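Local structure of taurocyamine kinase (Schistosoma mansoni, 4WOD) at residues S482-V487 / R589-Q594; T637-S642 / L693-A698; D544-K549 / T577-V582; G463-L468 / V602-I607. The protein reversibly transfers phosphate between ATP and the guanidino compound taurocyamine, giving N-phosphotaurocyamine and ADP with magnesium as cofactor. The protein carries 4 engineered substitutions. All blocks are in the same frame, centred on the assembly; numbering follows the deposited sequence.

Contact 1 of 4, residues S482-V487 / R589-Q594; sequences STRVRV and RIISMQ
Thr-483, Val-485 and Val-487 each trade two backbone hydrogen bonds with Gln-594, Ser-592 and Ile-590, and these six bonds zip the two strands together antiparallel. The straightest is Ser-592 N to Val-485 O, 2.9 Å with 173° at the hydrogen. In the non-hydrogen-bonded pairs between them the chains draw nearer, Arg-484 CA lying 4.1 Å from Met-593 CA, and CA-H...O contacts such as Arg-486 CA to Ile-590 O (3.1 Å) fill in.

The long shaft of Arg-484 supplies much of the side-chain contact on one face. Extended from CG to NE, it runs side by side with Met-593, whose chain bends at its last torsion (chi3 62°) and brings CE to 3.3 Å from Arg-484 NE, at the guanidinium edge. Ile-591 CG2 supports the same shaft. On the other face Val-487 CG2 rests on Ile-590 CB.

Charge gathers on the arginine face. Arg-484 NH2 and Arg-589 NH1 meet edge on at 3.3 Å, their planes 39° apart, and with Arg-486 they belong to the predicted ATP site, so the cluster is consistent with a pocket made for phosphate. Glu-584 forms a salt bridge with Arg-589, and Asn-634 accepts from Arg-486.

Val-485, Val-487 and Ile-590 pack against helix 599-614, while strands 639-646 and 578-582 extend the sheet on either side.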
loop_
_atom_site.group_PDB
_atom_site.type_symbol
_atom_site.label_atom_id
_atom_site.label_comp_id
_atom_site.label_asym_id
_atom_site.label_seq_id
_atom_site.Cartn_x
_atom_site.Cartn_y
_atom_site.Cartn_z
ATOM N N SER A 482 33.180 4.704 9.823
ATOM C CA SER A 482 32.419 5.576 10.714
ATOM C C SER A 482 31.873 4.825 11.922
ATOM O O SER A 482 31.734 3.604 11.903
ATOM C CB SER A 482 31.264 6.244 9.962
ATOM O OG SER A 482 30.356 5.271 9.474
ATOM N N THR A 483 31.552 5.584 12.960
ATOM C CA THR A 483 31.067 5.030 14.220
ATOM C C THR A 483 29.740 5.696 14.589
ATOM O O THR A 483 29.506 6.854 14.258
ATOM C CB THR A 483 32.114 5.231 15.341
ATOM O OG1 THR A 483 33.368 4.695 14.902
ATOM C CG2 THR A 483 31.697 4.539 16.650
ATOM N N ARG A 484 28.886 4.950 15.287
ATOM C CA ARG A 484 27.533 5.358 15.577
ATOM C C ARG A 484 27.100 4.642 16.858
ATOM O O ARG A 484 27.413 3.461 17.049
ATOM C CB ARG A 484 26.618 5.001 14.388
ATOM C CG ARG A 484 25.133 5.453 14.443
ATOM C CD ARG A 484 24.376 4.782 13.269
ATOM N NE ARG A 484 22.969 5.172 13.089
ATOM C CZ ARG A 484 21.925 4.484 13.558
ATOM N NH1 ARG A 484 22.115 3.393 14.276
ATOM N NH2 ARG A 484 20.679 4.894 13.322
ATOM N N VAL A 485 26.437 5.361 17.755
ATOM C CA VAL A 485 25.707 4.708 18.848
ATOM C C VAL A 485 24.332 5.341 18.916
ATOM O O VAL A 485 24.204 6.547 18.847
ATOM C CB VAL A 485 26.398 4.828 20.233
ATOM C CG1 VAL A 485 25.666 3.938 21.267
ATOM C CG2 VAL A 485 27.850 4.437 20.145
ATOM N N ARG A 486 23.295 4.526 19.047
ATOM C CA ARG A 486 21.969 5.080 19.229
ATOM C C ARG A 486 21.233 4.399 20.379
ATOM O O ARG A 486 21.611 3.293 20.805
ATOM C CB ARG A 486 21.145 4.967 17.943
ATOM C CG ARG A 486 20.810 3.567 17.487
ATOM C CD ARG A 486 19.519 3.002 18.130
ATOM N NE ARG A 486 19.139 1.715 17.537
ATOM C CZ ARG A 486 18.570 0.704 18.188
ATOM N NH1 ARG A 486 18.313 0.789 19.486
ATOM N NH2 ARG A 486 18.260 -0.405 17.529
ATOM N N VAL A 487 20.173 5.053 20.848
ATOM C CA VAL A 487 19.225 4.411 21.766
ATOM C C VAL A 487 17.791 4.711 21.368
ATOM O O VAL A 487 17.518 5.731 20.725
ATOM C CB VAL A 487 19.421 4.859 23.238
ATOM C CG1 VAL A 487 20.770 4.366 23.801
ATOM C CG2 VAL A 487 19.268 6.369 23.361
ATOM N N ARG A 589 14.362 7.985 18.503
ATOM C CA ARG A 589 15.609 7.268 18.311
ATOM C C ARG A 589 16.650 8.375 18.426
ATOM O O ARG A 589 16.594 9.338 17.671
ATOM C CB ARG A 589 15.662 6.527 16.954
ATOM C CG ARG A 589 16.955 5.733 16.732
ATOM C CD ARG A 589 16.944 4.761 15.515
ATOM N NE ARG A 589 15.960 5.103 14.479
ATOM C CZ ARG A 589 16.271 5.493 13.242
ATOM N NH1 ARG A 589 17.539 5.615 12.873
ATOM N NH2 ARG A 589 15.314 5.779 12.369
ATOM N N ILE A 590 17.524 8.282 19.428
ATOM C CA ILE A 590 18.548 9.302 19.661
ATOM C C ILE A 590 19.901 8.756 19.205
ATOM O O ILE A 590 20.331 7.704 19.662
ATOM C CB ILE A 590 18.620 9.719 21.147
ATOM C CG1 ILE A 590 17.238 10.158 21.648
ATOM C CG2 ILE A 590 19.668 10.845 21.364
ATOM C CD1 ILE A 590 17.175 10.311 23.169
ATOM N N ILE A 591 20.571 9.492 18.322
ATOM C CA ILE A 591 21.696 8.950 17.557
ATOM C C ILE A 591 22.928 9.830 17.635
ATOM O O ILE A 591 22.829 11.030 17.461
ATOM C CB ILE A 591 21.322 8.801 16.051
ATOM C CG1 ILE A 591 20.096 7.900 15.870
ATOM C CG2 ILE A 591 22.491 8.270 15.220
ATOM C CD1 ILE A 591 19.225 8.347 14.703
ATOM N N SER A 592 24.084 9.229 17.887
ATOM C CA SER A 592 25.344 9.966 17.775
ATOM C C SER A 592 26.202 9.250 16.753
ATOM O O SER A 592 26.251 8.030 16.751
ATOM C CB SER A 592 26.058 10.059 19.124
ATOM O OG SER A 592 27.254 10.830 19.008
ATOM N N MET A 593 26.877 9.995 15.883
ATOM C CA MET A 593 27.743 9.359 14.910
ATOM C C MET A 593 28.773 10.325 14.339
ATOM O O MET A 593 28.609 11.538 14.427
ATOM C CB MET A 593 26.911 8.771 13.767
ATOM C CG MET A 593 26.208 9.843 12.953
ATOM S SD MET A 593 25.371 9.236 11.476
ATOM C CE MET A 593 24.144 8.131 12.138
ATOM N N GLN A 594 29.830 9.774 13.746
ATOM C CA GLN A 594 30.839 10.586 13.056
ATOM C C GLN A 594 31.758 9.711 12.218
ATOM O O GLN A 594 31.784 8.490 12.378
ATOM C CB GLN A 594 31.674 11.396 14.053
ATOM C CG GLN A 594 32.689 10.572 14.824
ATOM C CD GLN A 594 33.185 11.284 16.064
ATOM O OE1 GLN A 594 32.406 11.903 16.786
ATOM N NE2 GLN A 594 34.490 11.206 16.315
#

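Contact 2 of 4, residues T637-S642 / L693-A698; sequences TSMRAS and LTELQA
A single water bridges Thr-637 and Glu-695, donating to Thr-637 O at 2.6 Å and to Glu-695 OE2 at 2.9 Å; it supplies the polar link in a contact otherwise made by van der Waals packing. The other carboxylate oxygen, Glu-695 OE1, accepts from the backbone N of Thr-461, so both oxygens of this buried carboxylate have a partner and its rotation is probably restrained.

Thr-637 meets the start of the helix with its methyl. CG2 lies 3.3 Å from Leu-693 O and 3.6 Å from Glu-695 N, and the same methyl also touches Glu-695 CD. The branch is divided by function: with chi1 at 63°, OG1 turns back to accept from Met-639 N at 3.1 Å, an ST turn, and is also hydrogen-bonded with Arg-690 O, while CG2 is left to face the helix.

Met-639 crosses Glu-695 at about a right angle. Its chain is extended as far as SD and then bends, which lays CE 3.8 Å from Glu-695 CG; SD approaches Glu-695 O and, more loosely, the methyl of Ala-698.

The helix start is itself well defined. Thr-694 is the N-cap, its OG1 accepting from Gln-697 N at 3.2 Å, and Gln-697 OE1 returns the bond from Thr-694 N at 2.8 Å. This reciprocal pair is a capping box, which opens helix 695-715. The helix packs on the start of strand 639-646, whose Arg-640, Ala-641 and Ser-642 belong to the predicted ATP site of the phosphagen kinase catalytic domain.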
loop_
_atom_site.group_PDB
_atom_site.type_symbol
_atom_site.label_atom_id
_atom_site.label_comp_id
_atom_site.label_asym_id
_atom_site.label_seq_id
_atom_site.Cartn_x
_atom_site.Cartn_y
_atom_site.Cartn_z
ATOM N N THR A 637 18.892 -1.559 27.654
ATOM C CA THR A 637 19.647 -0.367 27.292
ATOM C C THR A 637 19.042 0.327 26.088
ATOM O O THR A 637 19.218 1.530 25.903
ATOM C CB THR A 637 21.096 -0.707 26.933
ATOM O OG1 THR A 637 21.094 -1.556 25.777
ATOM C CG2 THR A 637 21.793 -1.395 28.089
ATOM N N SER A 638 18.379 -0.467 25.250
ATOM C CA SER A 638 17.894 -0.030 23.952
ATOM C C SER A 638 19.023 0.538 23.110
ATOM O O SER A 638 18.795 1.435 22.317
ATOM C CB SER A 638 16.795 1.020 24.103
ATOM O OG SER A 638 16.129 1.194 22.865
ATOM N N MET A 639 20.230 0.029 23.315
ATOM C CA MET A 639 21.442 0.644 22.781
ATOM C C MET A 639 22.072 -0.200 21.714
ATOM O O MET A 639 22.322 -1.388 21.910
ATOM C CB MET A 639 22.470 0.886 23.881
ATOM C CG MET A 639 23.760 1.526 23.372
ATOM S SD MET A 639 24.861 2.067 24.700
ATOM C CE MET A 639 24.076 3.641 25.131
ATOM N N ARG A 640 22.350 0.436 20.589
ATOM C CA ARG A 640 23.061 -0.197 19.510
ATOM C C ARG A 640 24.246 0.671 19.115
ATOM O O ARG A 640 24.069 1.780 18.604
ATOM C CB ARG A 640 22.126 -0.439 18.315
ATOM C CG ARG A 640 22.776 -1.156 17.130
ATOM C CD ARG A 640 21.768 -1.242 15.972
ATOM N NE ARG A 640 22.269 -1.937 14.791
ATOM C CZ ARG A 640 23.063 -1.395 13.869
ATOM N NH1 ARG A 640 23.482 -0.142 13.994
ATOM N NH2 ARG A 640 23.448 -2.109 12.818
ATOM N N ALA A 641 25.445 0.176 19.412
ATOM C CA ALA A 641 26.682 0.803 18.961
ATOM C C ALA A 641 27.211 0.046 17.758
ATOM O O ALA A 641 27.207 -1.187 17.730
ATOM C CB ALA A 641 27.714 0.819 20.057
ATOM N N SER A 642 27.712 0.772 16.776
ATOM C CA SER A 642 28.078 0.122 15.542
ATOM C C SER A 642 29.217 0.831 14.849
ATOM O O SER A 642 29.508 1.995 15.137
ATOM C CB SER A 642 26.864 0.037 14.613
ATOM O OG SER A 642 26.475 1.321 14.172
ATOM N N LEU A 693 22.508 -6.259 30.365
ATOM C CA LEU A 693 23.841 -5.690 30.463
ATOM C C LEU A 693 23.719 -4.169 30.591
ATOM O O LEU A 693 22.649 -3.610 30.337
ATOM C CB LEU A 693 24.687 -6.089 29.245
ATOM C CG LEU A 693 24.529 -5.328 27.919
ATOM C CD1 LEU A 693 25.536 -5.850 26.889
ATOM C CD2 LEU A 693 23.120 -5.387 27.345
ATOM N N THR A 694 24.786 -3.489 31.001
ATOM C CA THR A 694 24.700 -2.034 31.106
ATOM C C THR A 694 25.040 -1.377 29.765
ATOM O O THR A 694 25.510 -2.041 28.836
ATOM C CB THR A 694 25.629 -1.470 32.200
ATOM O OG1 THR A 694 26.986 -1.716 31.831
ATOM C CG2 THR A 694 25.326 -2.106 33.566
ATOM N N GLU A 695 24.796 -0.074 29.675
ATOM C CA GLU A 695 25.098 0.692 28.471
ATOM C C GLU A 695 26.602 0.639 28.207
ATOM O O GLU A 695 27.058 0.377 27.092
ATOM C CB GLU A 695 24.615 2.144 28.618
ATOM C CG GLU A 695 23.086 2.344 28.536
ATOM C CD GLU A 695 22.327 2.022 29.825
ATOM O OE1 GLU A 695 22.962 1.661 30.830
ATOM O OE2 GLU A 695 21.081 2.135 29.832
ATOM N N LEU A 696 27.369 0.867 29.264
ATOM C CA LEU A 696 28.823 0.781 29.198
ATOM C C LEU A 696 29.290 -0.582 28.668
ATOM O O LEU A 696 30.144 -0.654 27.779
ATOM C CB LEU A 696 29.416 1.054 30.582
ATOM C CG LEU A 696 30.899 1.410 30.642
ATOM C CD1 LEU A 696 31.193 2.624 29.767
ATOM C CD2 LEU A 696 31.285 1.678 32.082
ATOM N N GLN A 697 28.718 -1.662 29.192
ATOM C CA GLN A 697 29.093 -2.986 28.721
ATOM C C GLN A 697 28.686 -3.171 27.261
ATOM O O GLN A 697 29.442 -3.754 26.477
ATOM C CB GLN A 697 28.473 -4.080 29.607
ATOM C CG GLN A 697 29.004 -4.061 31.035
ATOM C CD GLN A 697 28.210 -4.934 31.998
ATOM O OE1 GLN A 697 26.982 -5.069 31.894
ATOM N NE2 GLN A 697 28.917 -5.538 32.945
ATOM N N ALA A 698 27.507 -2.678 26.892
ATOM C CA ALA A 698 27.042 -2.784 25.507
ATOM C C ALA A 698 28.057 -2.168 24.550
ATOM O O ALA A 698 28.444 -2.775 23.556
ATOM C CB ALA A 698 25.673 -2.113 25.339
HETATM O O HOH W 1 20.361 3.371 27.277
#

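Contact 3 of 4, residues D544-K549 / T577-V582; sequences DHFLFK and TFLVWV
Trp-581, Phe-548 and Phe-546 carry this contact, in which a loop following a Schellman-capped helix end lies over strand 578-582 of the phosphagen kinase antiparallel sheet. Trp-581 contributes the most buried surface. Its indole edge faces the loop backbone, CZ2 coming 3.9 Å from Phe-546 CA.

Phe-548 lies beside the pyrrole part of the indole, the two side chains running past one another in opposing senses. CD2 of the phenylalanine is 3.7 Å from Trp-581 CD1 and the planes are inclined at 41°, an oblique pairing. At its own edge the Phe-548 ring meets Val-582 O, with CE2 3.3 Å away.

Phe-546 is sandwiched. Leu-579 CD2 makes a CH-pi contact over one face, 3.7 Å from the ring centroid, and Asp-544 CB covers the opposite face. Asp-544 also forms a salt bridge with Lys-576, and its neighbour His-545, in the predicted ATP site, takes the positive-phi position of the Schellman motif. From the neighbouring strand 588-595, Arg-589 makes a cation-pi contact with Trp-581.

The polar link is Trp-581 NE1 to Leu-547 O, 3.0 Å long and 162° at the hydrogen: the oxygen lies in the indole plane, whereas NE1 stands above the carbonyl plane.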
loop_
_atom_site.group_PDB
_atom_site.type_symbol
_atom_site.label_atom_id
_atom_site.label_comp_id
_atom_site.label_asym_id
_atom_site.label_seq_id
_atom_site.Cartn_x
_atom_site.Cartn_y
_atom_site.Cartn_z
ATOM N N ASP A 544 21.345 13.406 2.218
ATOM C CA ASP A 544 22.177 12.857 3.284
ATOM C C ASP A 544 21.732 11.460 3.702
ATOM O O ASP A 544 22.246 10.921 4.673
ATOM C CB ASP A 544 22.159 13.774 4.508
ATOM C CG ASP A 544 22.846 15.094 4.255
ATOM O OD1 ASP A 544 23.681 15.152 3.332
ATOM O OD2 ASP A 544 22.561 16.067 4.981
ATOM N N HIS A 545 20.768 10.891 2.984
ATOM C CA HIS A 545 20.169 9.613 3.362
ATOM C C HIS A 545 19.631 9.678 4.790
ATOM O O HIS A 545 19.699 8.699 5.534
ATOM C CB HIS A 545 21.170 8.450 3.238
ATOM C CG HIS A 545 21.727 8.280 1.860
ATOM N ND1 HIS A 545 22.746 9.069 1.364
ATOM C CD2 HIS A 545 21.402 7.419 0.866
ATOM C CE1 HIS A 545 23.024 8.698 0.127
ATOM N NE2 HIS A 545 22.224 7.698 -0.198
ATOM N N PHE A 546 19.122 10.845 5.169
ATOM C CA PHE A 546 18.385 10.977 6.418
ATOM C C PHE A 546 16.917 10.862 6.047
ATOM O O PHE A 546 16.236 11.860 5.853
ATOM C CB PHE A 546 18.673 12.303 7.124
ATOM C CG PHE A 546 20.101 12.472 7.555
ATOM C CD1 PHE A 546 20.959 11.385 7.619
ATOM C CD2 PHE A 546 20.587 13.732 7.899
ATOM C CE1 PHE A 546 22.278 11.546 8.010
ATOM C CE2 PHE A 546 21.900 13.900 8.297
ATOM C CZ PHE A 546 22.749 12.808 8.354
ATOM N N LEU A 547 16.452 9.626 5.907
ATOM C CA LEU A 547 15.124 9.378 5.374
ATOM C C LEU A 547 14.122 9.105 6.475
ATOM O O LEU A 547 14.451 8.578 7.521
ATOM C CB LEU A 547 15.146 8.192 4.402
ATOM C CG LEU A 547 16.175 8.265 3.272
ATOM C CD1 LEU A 547 16.291 6.911 2.584
ATOM C CD2 LEU A 547 15.801 9.362 2.289
ATOM N N PHE A 548 12.875 9.449 6.213
ATOM C CA PHE A 548 11.811 9.106 7.125
ATOM C C PHE A 548 10.584 8.980 6.230
ATOM O O PHE A 548 9.841 9.940 6.017
ATOM C CB PHE A 548 11.691 10.173 8.229
ATOM C CG PHE A 548 10.759 9.804 9.363
ATOM C CD1 PHE A 548 10.002 8.648 9.326
ATOM C CD2 PHE A 548 10.692 10.604 10.499
ATOM C CE1 PHE A 548 9.161 8.325 10.362
ATOM C CE2 PHE A 548 9.857 10.276 11.548
ATOM C CZ PHE A 548 9.091 9.131 11.470
ATOM N N LYS A 549 10.434 7.791 5.656
ATOM C CA LYS A 549 9.361 7.506 4.719
ATOM C C LYS A 549 8.367 6.512 5.315
ATOM O O LYS A 549 8.700 5.752 6.218
ATOM C CB LYS A 549 9.928 6.952 3.408
ATOM C CG LYS A 549 11.237 7.593 2.983
ATOM C CD LYS A 549 11.806 6.925 1.738
ATOM C CE LYS A 549 10.842 7.006 0.568
ATOM N NZ LYS A 549 11.567 7.277 -0.707
ATOM N N THR A 577 26.217 15.106 13.535
ATOM C CA THR A 577 26.848 14.101 14.376
ATOM C C THR A 577 25.978 13.759 15.575
ATOM O O THR A 577 26.290 12.852 16.338
ATOM C CB THR A 577 28.215 14.557 14.882
ATOM O OG1 THR A 577 28.062 15.748 15.660
ATOM C CG2 THR A 577 29.147 14.816 13.713
ATOM N N PHE A 578 24.880 14.483 15.716
ATOM C CA PHE A 578 23.881 14.183 16.726
ATOM C C PHE A 578 22.513 14.392 16.082
ATOM O O PHE A 578 22.231 15.462 15.556
ATOM C CB PHE A 578 24.058 15.071 17.977
ATOM C CG PHE A 578 23.059 14.775 19.059
ATOM C CD1 PHE A 578 23.211 13.661 19.868
ATOM C CD2 PHE A 578 21.953 15.596 19.243
ATOM C CE1 PHE A 578 22.275 13.369 20.866
ATOM C CE2 PHE A 578 21.012 15.312 20.245
ATOM C CZ PHE A 578 21.174 14.197 21.040
ATOM N N LEU A 579 21.688 13.348 16.084
ATOM C CA LEU A 579 20.410 13.391 15.375
ATOM C C LEU A 579 19.343 12.707 16.214
ATOM O O LEU A 579 19.661 11.818 16.990
ATOM C CB LEU A 579 20.504 12.696 14.012
ATOM C CG LEU A 579 21.780 12.896 13.175
ATOM C CD1 LEU A 579 22.753 11.784 13.514
ATOM C CD2 LEU A 579 21.466 12.927 11.681
ATOM N N VAL A 580 18.090 13.123 16.041
ATOM C CA VAL A 580 16.968 12.479 16.716
ATOM C C VAL A 580 15.835 12.288 15.709
ATOM O O VAL A 580 15.429 13.236 15.047
ATOM C CB VAL A 580 16.439 13.292 17.928
ATOM C CG1 VAL A 580 15.386 12.471 18.697
ATOM C CG2 VAL A 580 17.586 13.706 18.878
ATOM N N TRP A 581 15.357 11.057 15.568
ATOM C CA TRP A 581 14.152 10.810 14.773
ATOM C C TRP A 581 12.953 10.826 15.714
ATOM O O TRP A 581 12.938 10.101 16.711
ATOM C CB TRP A 581 14.228 9.462 14.054
ATOM C CG TRP A 581 14.699 9.509 12.632
ATOM C CD1 TRP A 581 13.978 9.181 11.510
ATOM C CD2 TRP A 581 16.003 9.893 12.172
ATOM N NE1 TRP A 581 14.757 9.347 10.383
ATOM C CE2 TRP A 581 16.002 9.778 10.763
ATOM C CE3 TRP A 581 17.168 10.328 12.813
ATOM C CZ2 TRP A 581 17.126 10.082 9.988
ATOM C CZ3 TRP A 581 18.286 10.622 12.041
ATOM C CH2 TRP A 581 18.254 10.503 10.645
ATOM N N VAL A 582 11.938 11.612 15.386
ATOM C CA VAL A 582 10.804 11.789 16.287
ATOM C C VAL A 582 9.611 10.968 15.805
ATOM O O VAL A 582 9.146 11.126 14.671
ATOM C CB VAL A 582 10.423 13.272 16.414
ATOM C CG1 VAL A 582 9.213 13.440 17.318
ATOM C CG2 VAL A 582 11.607 14.069 16.976
#

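Contact 4 of 4, residues G463-L468 / V602-I607; sequences GDLSKL and VYKRLI
Leu-465 sets its forked end against Tyr-603 and Ile-607, one helical turn apart on helix 599-614 and themselves in contact. CD1 rests on Ile-607, 3.8 Å from CB, while CD2 comes 3.8 Å from Tyr-603 CE2 and also reaches Ile-607 CG1. Leu-468 adds its own CD2 at 3.8 Å from that same Tyr-603 CE2, so two leucine methyls share one corner of the ring. Both approach it obliquely, and one face of the ring is covered by Ile-607 CG1. The aliphatic shaft of Lys-604 passes alongside Leu-465, CD lying 3.6 Å from Leu-465 O.

Leu-465 sits inside a type I turn from Asp-464 to Lys-467, and Leu-468 follows directly after it. Asp-464 OD1 accepts from Ser-466 N at 2.9 Å, an Asx turn, and from Ser-466 OG at 2.6 Å, both from the same face of the carboxylate. On the helix, Tyr-603 has CG anti to its backbone N (chi1 -177°), which sends the ring out to the loop, where its OH is hydrogen-bonded with Phe-462 O. Lys-604 NZ forms a salt bridge with Glu-608.

The contact thus joins the loop between helix 437-448 and strand 480-489 to helix 599-614; Leu-468 and Tyr-603 also touch helix 695-715, and Val-602 and Leu-606 pack on the sheet.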
loop_
_atom_site.group_PDB
_atom_site.type_symbol
_atom_site.label_atom_id
_atom_site.label_comp_id
_atom_site.label_asym_id
_atom_site.label_seq_id
_atom_site.Cartn_x
_atom_site.Cartn_y
_atom_site.Cartn_z
ATOM N N GLY A 463 28.454 5.202 32.830
ATOM C CA GLY A 463 29.874 5.196 33.145
ATOM C C GLY A 463 30.417 6.599 33.332
ATOM O O GLY A 463 29.699 7.581 33.166
ATOM N N ASP A 464 31.695 6.688 33.684
ATOM C CA ASP A 464 32.397 7.964 33.799
ATOM C C ASP A 464 32.815 8.421 32.411
ATOM O O ASP A 464 33.731 7.852 31.815
ATOM C CB ASP A 464 33.623 7.824 34.717
ATOM C CG ASP A 464 34.323 9.149 34.988
ATOM O OD1 ASP A 464 34.316 10.051 34.121
ATOM O OD2 ASP A 464 34.898 9.282 36.085
ATOM N N LEU A 465 32.165 9.466 31.910
ATOM C CA LEU A 465 32.339 9.860 30.520
ATOM C C LEU A 465 33.716 10.461 30.246
ATOM O O LEU A 465 34.054 10.732 29.097
ATOM C CB LEU A 465 31.252 10.850 30.103
ATOM C CG LEU A 465 29.804 10.359 30.098
ATOM C CD1 LEU A 465 28.987 11.368 29.377
ATOM C CD2 LEU A 465 29.674 8.992 29.436
ATOM N N SER A 466 34.508 10.666 31.296
ATOM C CA SER A 466 35.875 11.157 31.121
ATOM C C SER A 466 36.902 10.031 31.247
ATOM O O SER A 466 38.071 10.198 30.890
ATOM C CB SER A 466 36.184 12.260 32.134
ATOM O OG SER A 466 36.165 11.751 33.454
ATOM N N LYS A 467 36.469 8.885 31.759
ATOM C CA LYS A 467 37.367 7.747 31.896
ATOM C C LYS A 467 36.676 6.486 31.386
ATOM O O LYS A 467 36.390 5.559 32.144
ATOM C CB LYS A 467 37.818 7.584 33.353
ATOM C CG LYS A 467 39.244 7.041 33.501
ATOM C CD LYS A 467 39.723 7.025 34.952
ATOM C CE LYS A 467 41.042 6.253 35.086
ATOM N NZ LYS A 467 41.672 6.359 36.445
ATOM N N LEU A 468 36.402 6.466 30.087
ATOM C CA LEU A 468 35.725 5.342 29.452
ATOM C C LEU A 468 36.695 4.194 29.141
ATOM O O LEU A 468 37.886 4.420 28.947
ATOM C CB LEU A 468 35.029 5.815 28.174
ATOM C CG LEU A 468 33.862 6.795 28.343
ATOM C CD1 LEU A 468 33.593 7.504 27.040
ATOM C CD2 LEU A 468 32.605 6.065 28.842
ATOM N N VAL A 602 31.850 9.505 20.236
ATOM C CA VAL A 602 30.470 9.301 19.799
ATOM C C VAL A 602 29.594 8.991 21.018
ATOM O O VAL A 602 28.490 9.530 21.186
ATOM C CB VAL A 602 30.368 8.149 18.775
ATOM C CG1 VAL A 602 28.920 7.984 18.292
ATOM C CG2 VAL A 602 31.290 8.411 17.605
ATOM N N TYR A 603 30.108 8.111 21.859
ATOM C CA TYR A 603 29.394 7.659 23.057
ATOM C C TYR A 603 29.155 8.815 24.021
ATOM O O TYR A 603 28.048 9.000 24.512
ATOM C CB TYR A 603 30.189 6.549 23.739
ATOM C CG TYR A 603 29.522 5.954 24.949
ATOM C CD1 TYR A 603 28.622 4.912 24.810
ATOM C CD2 TYR A 603 29.787 6.437 26.226
ATOM C CE1 TYR A 603 27.980 4.350 25.913
ATOM C CE2 TYR A 603 29.156 5.869 27.356
ATOM C CZ TYR A 603 28.249 4.824 27.182
ATOM O OH TYR A 603 27.602 4.240 28.259
ATOM N N LYS A 604 30.205 9.589 24.276
ATOM C CA LYS A 604 30.110 10.745 25.150
ATOM C C LYS A 604 29.022 11.716 24.658
ATOM O O LYS A 604 28.157 12.111 25.433
ATOM C CB LYS A 604 31.466 11.454 25.239
ATOM C CG LYS A 604 31.517 12.588 26.278
ATOM C CD LYS A 604 32.955 13.027 26.564
ATOM C CE LYS A 604 32.999 14.234 27.498
ATOM N NZ LYS A 604 32.380 15.412 26.842
ATOM N N ARG A 605 29.056 12.069 23.371
ATOM C CA ARG A 605 28.064 12.971 22.786
ATOM C C ARG A 605 26.654 12.389 22.921
ATOM O O ARG A 605 25.727 13.086 23.323
ATOM C CB ARG A 605 28.383 13.249 21.307
ATOM C CG ARG A 605 27.476 14.267 20.658
ATOM C CD ARG A 605 28.029 14.716 19.303
ATOM N NE ARG A 605 28.348 13.578 18.455
ATOM C CZ ARG A 605 29.574 13.213 18.101
ATOM N NH1 ARG A 605 30.624 13.924 18.485
ATOM N NH2 ARG A 605 29.744 12.141 17.340
ATOM N N LEU A 606 26.501 11.106 22.595
ATOM C CA LEU A 606 25.214 10.451 22.817
ATOM C C LEU A 606 24.723 10.587 24.265
ATOM O O LEU A 606 23.595 11.032 24.480
ATOM C CB LEU A 606 25.268 8.968 22.454
ATOM C CG LEU A 606 23.891 8.314 22.670
ATOM C CD1 LEU A 606 22.780 9.053 21.870
ATOM C CD2 LEU A 606 23.916 6.846 22.302
ATOM N N ILE A 607 25.539 10.202 25.251
ATOM C CA ILE A 607 25.069 10.192 26.648
ATOM C C ILE A 607 24.641 11.595 27.103
ATOM O O ILE A 607 23.602 11.783 27.757
ATOM C CB ILE A 607 26.144 9.624 27.631
ATOM C CG1 ILE A 607 26.564 8.206 27.224
ATOM C CG2 ILE A 607 25.629 9.647 29.074
ATOM C CD1 ILE A 607 25.415 7.265 26.963
#

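In the fold
All four contacts lie around the second of the chain's two eight-stranded antiparallel sheets. Contact 1 pairs central strands 480-489 and 588-595; contact 2 lies on the neighbouring strand 639-646 and contact 3 on strand 578-582 at the other side, their centres about 20 Å apart. Contact 4 lies about 13 Å from contact 1, between centres, on helix 599-614, and touches contact 2 through helix 695-715. Along the chain, contact 3 is nested within contact 1, contact 1 within contact 4, and contact 2 follows. Strands far apart in sequence thus bring together arginines of the predicted ATP site, with helices packed on the other face.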